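Local coordinates for putative exported protein (Bordetella parapertussis, PDB 3OCJ), which is of unknown function but carries a Rossmann-like methyltransferase domain and probably binds S-adenosylmethionine to transfer a methyl group, at residues 110-115 / 190-195; 120-125 / 131-136. All blocks are in the same frame, centred on the assembly; numbering follows the deposited sequence. Where two conformers were deposited one is given.

Contact 1. Residues 110-115 / 190-195; sequences RALQRH and LLTSNG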
# COMPACT_ATOMS: atom_id res chain seq x y z
N ARG A 110 7.81 1.20 13.36
CA ARG A 110 8.67 0.60 14.38
C ARG A 110 9.99 0.10 13.79
O ARG A 110 11.06 0.27 14.40
CB ARG A 110 7.96 -0.55 15.12
CG ARG A 110 6.86 -0.12 16.07
CD ARG A 110 6.44 -1.26 17.01
NE ARG A 110 6.13 -2.47 16.26
CZ ARG A 110 6.82 -3.60 16.29
NH1 ARG A 110 6.45 -4.62 15.52
NH2 ARG A 110 7.88 -3.74 17.09
N ALA A 111 9.91 -0.51 12.61
CA ALA A 111 11.11 -1.07 11.99
C ALA A 111 12.05 0.05 11.56
O ALA A 111 13.25 -0.02 11.81
CB ALA A 111 10.75 -1.95 10.80
N LEU A 112 11.51 1.07 10.91
CA LEU A 112 12.37 2.16 10.46
C LEU A 112 12.99 2.85 11.67
O LEU A 112 14.18 3.14 11.68
CB LEU A 112 11.60 3.14 9.57
CG LEU A 112 11.14 2.52 8.25
CD1 LEU A 112 10.05 3.37 7.61
CD2 LEU A 112 12.31 2.30 7.28
N GLN A 113 12.19 3.06 12.72
CA GLN A 113 12.71 3.71 13.92
C GLN A 113 13.87 2.91 14.54
O GLN A 113 14.89 3.48 14.95
CB GLN A 113 11.61 3.92 14.96
CG GLN A 113 12.04 4.81 16.12
CD GLN A 113 12.13 6.27 15.70
OE1 GLN A 113 11.17 6.82 15.16
NE2 GLN A 113 13.27 6.90 15.95
N ARG A 114 13.70 1.59 14.61
CA ARG A 114 14.71 0.69 15.16
C ARG A 114 16.03 0.75 14.41
O ARG A 114 17.11 0.67 15.01
CB ARG A 114 14.16 -0.74 15.15
CG ARG A 114 15.20 -1.82 15.39
CD ARG A 114 14.55 -3.20 15.48
NE ARG A 114 15.55 -4.26 15.43
CZ ARG A 114 15.30 -5.54 15.67
NH1 ARG A 114 16.29 -6.43 15.60
NH2 ARG A 114 14.07 -5.94 15.98
N HIS A 115 15.95 0.90 13.08
CA HIS A 115 17.14 0.83 12.24
C HIS A 115 17.80 2.19 11.98
O HIS A 115 18.92 2.25 11.50
CB HIS A 115 16.81 0.12 10.91
CG HIS A 115 16.50 -1.33 11.08
ND1 HIS A 115 17.46 -2.31 10.97
CD2 HIS A 115 15.34 -1.96 11.38
CE1 HIS A 115 16.90 -3.49 11.18
NE2 HIS A 115 15.62 -3.31 11.45
N LEU A 190 19.00 2.61 4.33
CA LEU A 190 17.69 2.04 4.60
C LEU A 190 16.80 2.36 3.42
O LEU A 190 16.83 3.47 2.90
CB LEU A 190 17.10 2.68 5.85
CG LEU A 190 17.11 1.92 7.17
CD1 LEU A 190 16.60 2.85 8.27
CD2 LEU A 190 16.23 0.68 7.06
N LEU A 191 16.00 1.39 2.98
CA LEU A 191 15.06 1.63 1.89
C LEU A 191 13.72 1.02 2.29
O LEU A 191 13.67 -0.12 2.75
CB LEU A 191 15.56 1.01 0.57
CG LEU A 191 14.77 1.36 -0.70
CD1 LEU A 191 15.63 1.33 -1.96
CD2 LEU A 191 13.53 0.48 -0.87
N THR A 192 12.66 1.80 2.17
CA THR A 192 11.33 1.30 2.45
C THR A 192 10.46 1.34 1.17
O THR A 192 10.57 2.27 0.36
CB THR A 192 10.69 2.07 3.61
OG1 THR A 192 9.41 1.51 3.92
CG2 THR A 192 10.56 3.55 3.27
N SER A 193 9.63 0.32 1.00
CA SER A 193 8.79 0.19 -0.17
C SER A 193 7.45 -0.43 0.18
O SER A 193 7.40 -1.51 0.78
CB SER A 193 9.48 -0.67 -1.24
OG SER A 193 8.68 -0.76 -2.41
N ASN A 194 6.37 0.24 -0.21
CA ASN A 194 5.03 -0.31 -0.06
C ASN A 194 4.21 0.03 -1.29
O ASN A 194 4.27 1.14 -1.78
CB ASN A 194 4.37 0.27 1.20
CG ASN A 194 2.94 -0.23 1.40
OD1 ASN A 194 1.98 0.53 1.27
ND2 ASN A 194 2.81 -1.50 1.70
N GLY A 195 3.45 -0.94 -1.78
CA GLY A 195 2.45 -0.69 -2.81
C GLY A 195 2.89 -0.86 -4.26
O GLY A 195 2.24 -0.33 -5.17
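L112 and H115, on the last turn of helix 96-115, pack against L190 and T192 of strand 188-192, joining a helix to one face of the central sheet of a Rossmann-like methyltransferase domain. The two short axes run nearly antiparallel, at 172°, and come within 10.2 Å, as fits a helix lying along its strand. Apolar contacts carry the interface. L190 sends CD1 to CB of H115 at 3.8 Å, and its CD2 stands 3.9 Å from that same CB, so both methyls come up to the root of the histidine from one side while the imidazole leads away. Between the leucines the methyls face each other, L112 CD2 to L190 CD2 at 4.2 Å. L112 is buried; its CG lies anti to its own carbonyl carbon (chi1 -65°), and the side chain leaves the helix to cross that of T192 at about a right angle. The T192 hydroxyl has a partner beyond the two segments: OG1, anti to the backbone N, makes a weak hydrogen bond to V224 O on the neighbouring strand. I300 and R302 of strand 298-302 touch H115, and F108, one turn before L112, touches T192. Farthest along the strand, L112 CD2 rests 4.0 Å from T192 CB.

Contact 2. Residues 120-125 / 131-136; sequences CVVASV and SELLAL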
# COMPACT_ATOMS: atom_id res chain seq x y z
N CYS A 120 22.24 8.66 8.68
CA CYS A 120 21.88 7.65 7.70
C CYS A 120 21.08 8.24 6.54
O CYS A 120 20.43 9.28 6.68
CB CYS A 120 21.15 6.46 8.33
SG CYS A 120 19.47 6.80 8.87
N VAL A 121 21.18 7.58 5.40
CA VAL A 121 20.43 7.97 4.22
C VAL A 121 19.28 6.97 4.06
O VAL A 121 19.51 5.77 3.92
CB VAL A 121 21.30 7.98 2.96
CG1 VAL A 121 20.47 8.37 1.75
CG2 VAL A 121 22.47 8.96 3.14
N VAL A 122 18.05 7.47 4.12
CA VAL A 122 16.88 6.61 4.06
C VAL A 122 16.09 6.95 2.80
O VAL A 122 15.74 8.11 2.56
CB VAL A 122 15.96 6.82 5.27
CG1 VAL A 122 14.82 5.82 5.27
CG2 VAL A 122 16.77 6.72 6.56
N ALA A 123 15.79 5.94 2.00
CA ALA A 123 15.01 6.14 0.78
C ALA A 123 13.64 5.48 0.88
O ALA A 123 13.51 4.44 1.51
CB ALA A 123 15.76 5.58 -0.42
N SER A 124 12.64 6.08 0.25
CA SER A 124 11.34 5.45 0.11
C SER A 124 10.99 5.37 -1.37
O SER A 124 11.09 6.37 -2.09
CB SER A 124 10.26 6.24 0.87
OG SER A 124 8.99 5.63 0.72
N VAL A 125 10.58 4.18 -1.83
CA VAL A 125 10.38 3.91 -3.25
C VAL A 125 9.24 2.91 -3.40
O VAL A 125 9.41 1.75 -3.04
CB VAL A 125 11.65 3.26 -3.88
CG1 VAL A 125 11.48 3.11 -5.40
CG2 VAL A 125 12.93 4.05 -3.53
N SER A 131 4.59 9.49 4.25
CA SER A 131 3.88 9.49 5.53
C SER A 131 4.68 8.81 6.64
O SER A 131 4.74 9.29 7.77
CB SER A 131 2.53 8.79 5.38
OG SER A 131 1.91 9.13 4.14
N GLU A 132 5.28 7.67 6.30
CA GLU A 132 5.99 6.89 7.30
C GLU A 132 7.28 7.59 7.74
O GLU A 132 7.57 7.67 8.92
CB GLU A 132 6.24 5.45 6.82
CG GLU A 132 7.29 5.28 5.72
CD GLU A 132 6.81 5.69 4.34
OE1 GLU A 132 5.72 6.30 4.22
OE2 GLU A 132 7.53 5.40 3.35
N LEU A 133 8.03 8.14 6.79
CA LEU A 133 9.28 8.81 7.13
C LEU A 133 9.07 10.11 7.91
O LEU A 133 9.85 10.45 8.80
CB LEU A 133 10.13 9.07 5.88
CG LEU A 133 10.61 7.86 5.09
CD1 LEU A 133 11.54 8.31 3.96
CD2 LEU A 133 11.30 6.84 5.98
N LEU A 134 8.00 10.84 7.60
CA LEU A 134 7.73 12.10 8.27
C LEU A 134 7.14 11.89 9.67
O LEU A 134 7.03 12.83 10.45
CB LEU A 134 6.81 12.98 7.42
CG LEU A 134 7.40 13.49 6.10
CD1 LEU A 134 6.33 14.14 5.24
CD2 LEU A 134 8.55 14.46 6.35
N ALA A 135 6.76 10.66 9.98
CA ALA A 135 6.19 10.35 11.29
C ALA A 135 7.23 9.89 12.31
O ALA A 135 6.92 9.75 13.49
CB ALA A 135 5.09 9.30 11.16
N LEU A 136 8.46 9.65 11.87
CA LEU A 136 9.48 9.11 12.76
C LEU A 136 10.02 10.15 13.74
O LEU A 136 9.85 11.35 13.54
CB LEU A 136 10.64 8.50 11.96
CG LEU A 136 10.30 7.42 10.93
CD1 LEU A 136 11.54 6.94 10.20
CD2 LEU A 136 9.57 6.26 11.58
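E132 and L133, in the weakly bonded helix 131-134, meet S124 and V122 of strand 121-124. They belong to a beta-alpha-beta unit of the Rossmann-like domain that ends in strand 145-150. S131 OG makes a hydrogen bond to H72 ND1, outside this pair. E132 follows: its CG sits between the backbone N and the carbonyl carbon (chi1 72°), and a bend at chi2 (-76°) brings the carboxylate to the strand, where OE2 lies 3.0 Å from S124 OG, a close polar contact. The same OE2 is 3.8 Å from S124 CB. L133 is the apolar anchor, buried and pointing at the strand, and its two methyls divide the work: CD1 rests against S124 CB at 3.9 Å, while CD2 goes to V122, whose side chain runs past it in the opposite direction. L136, beyond the helical turn, touches L112 and Q113 of helix 96-115. V122 has CG1 anti to its backbone N (chi1 -174°), and this branch makes the tightest apolar approach here, V122 CG1 to L133 CD2 at 3.7 Å.

Contacts 1 and 2 are both buried, their centres about 7 Å apart, and both cover the same sheet: strands 121-124 and 188-192 are parallel neighbours, linked by probable backbone hydrogen bonds from A123 N to L190 O at 2.8 Å and from T192 N to A123 O at 2.8 Å. Helix 96-115 is followed in the chain by strand 121-124, so the first segment of contact 1 is soon followed by that of contact 2. Their chemistry differs. Contact 1 is carried by apolar contacts, whereas contact 2 adds a carboxylate facing a serine hydroxyl beside its leucine-valine packing. The seam between them is close: T192 CG2 lies 3.5 Å from E132 OE2, and E132 also touches L112.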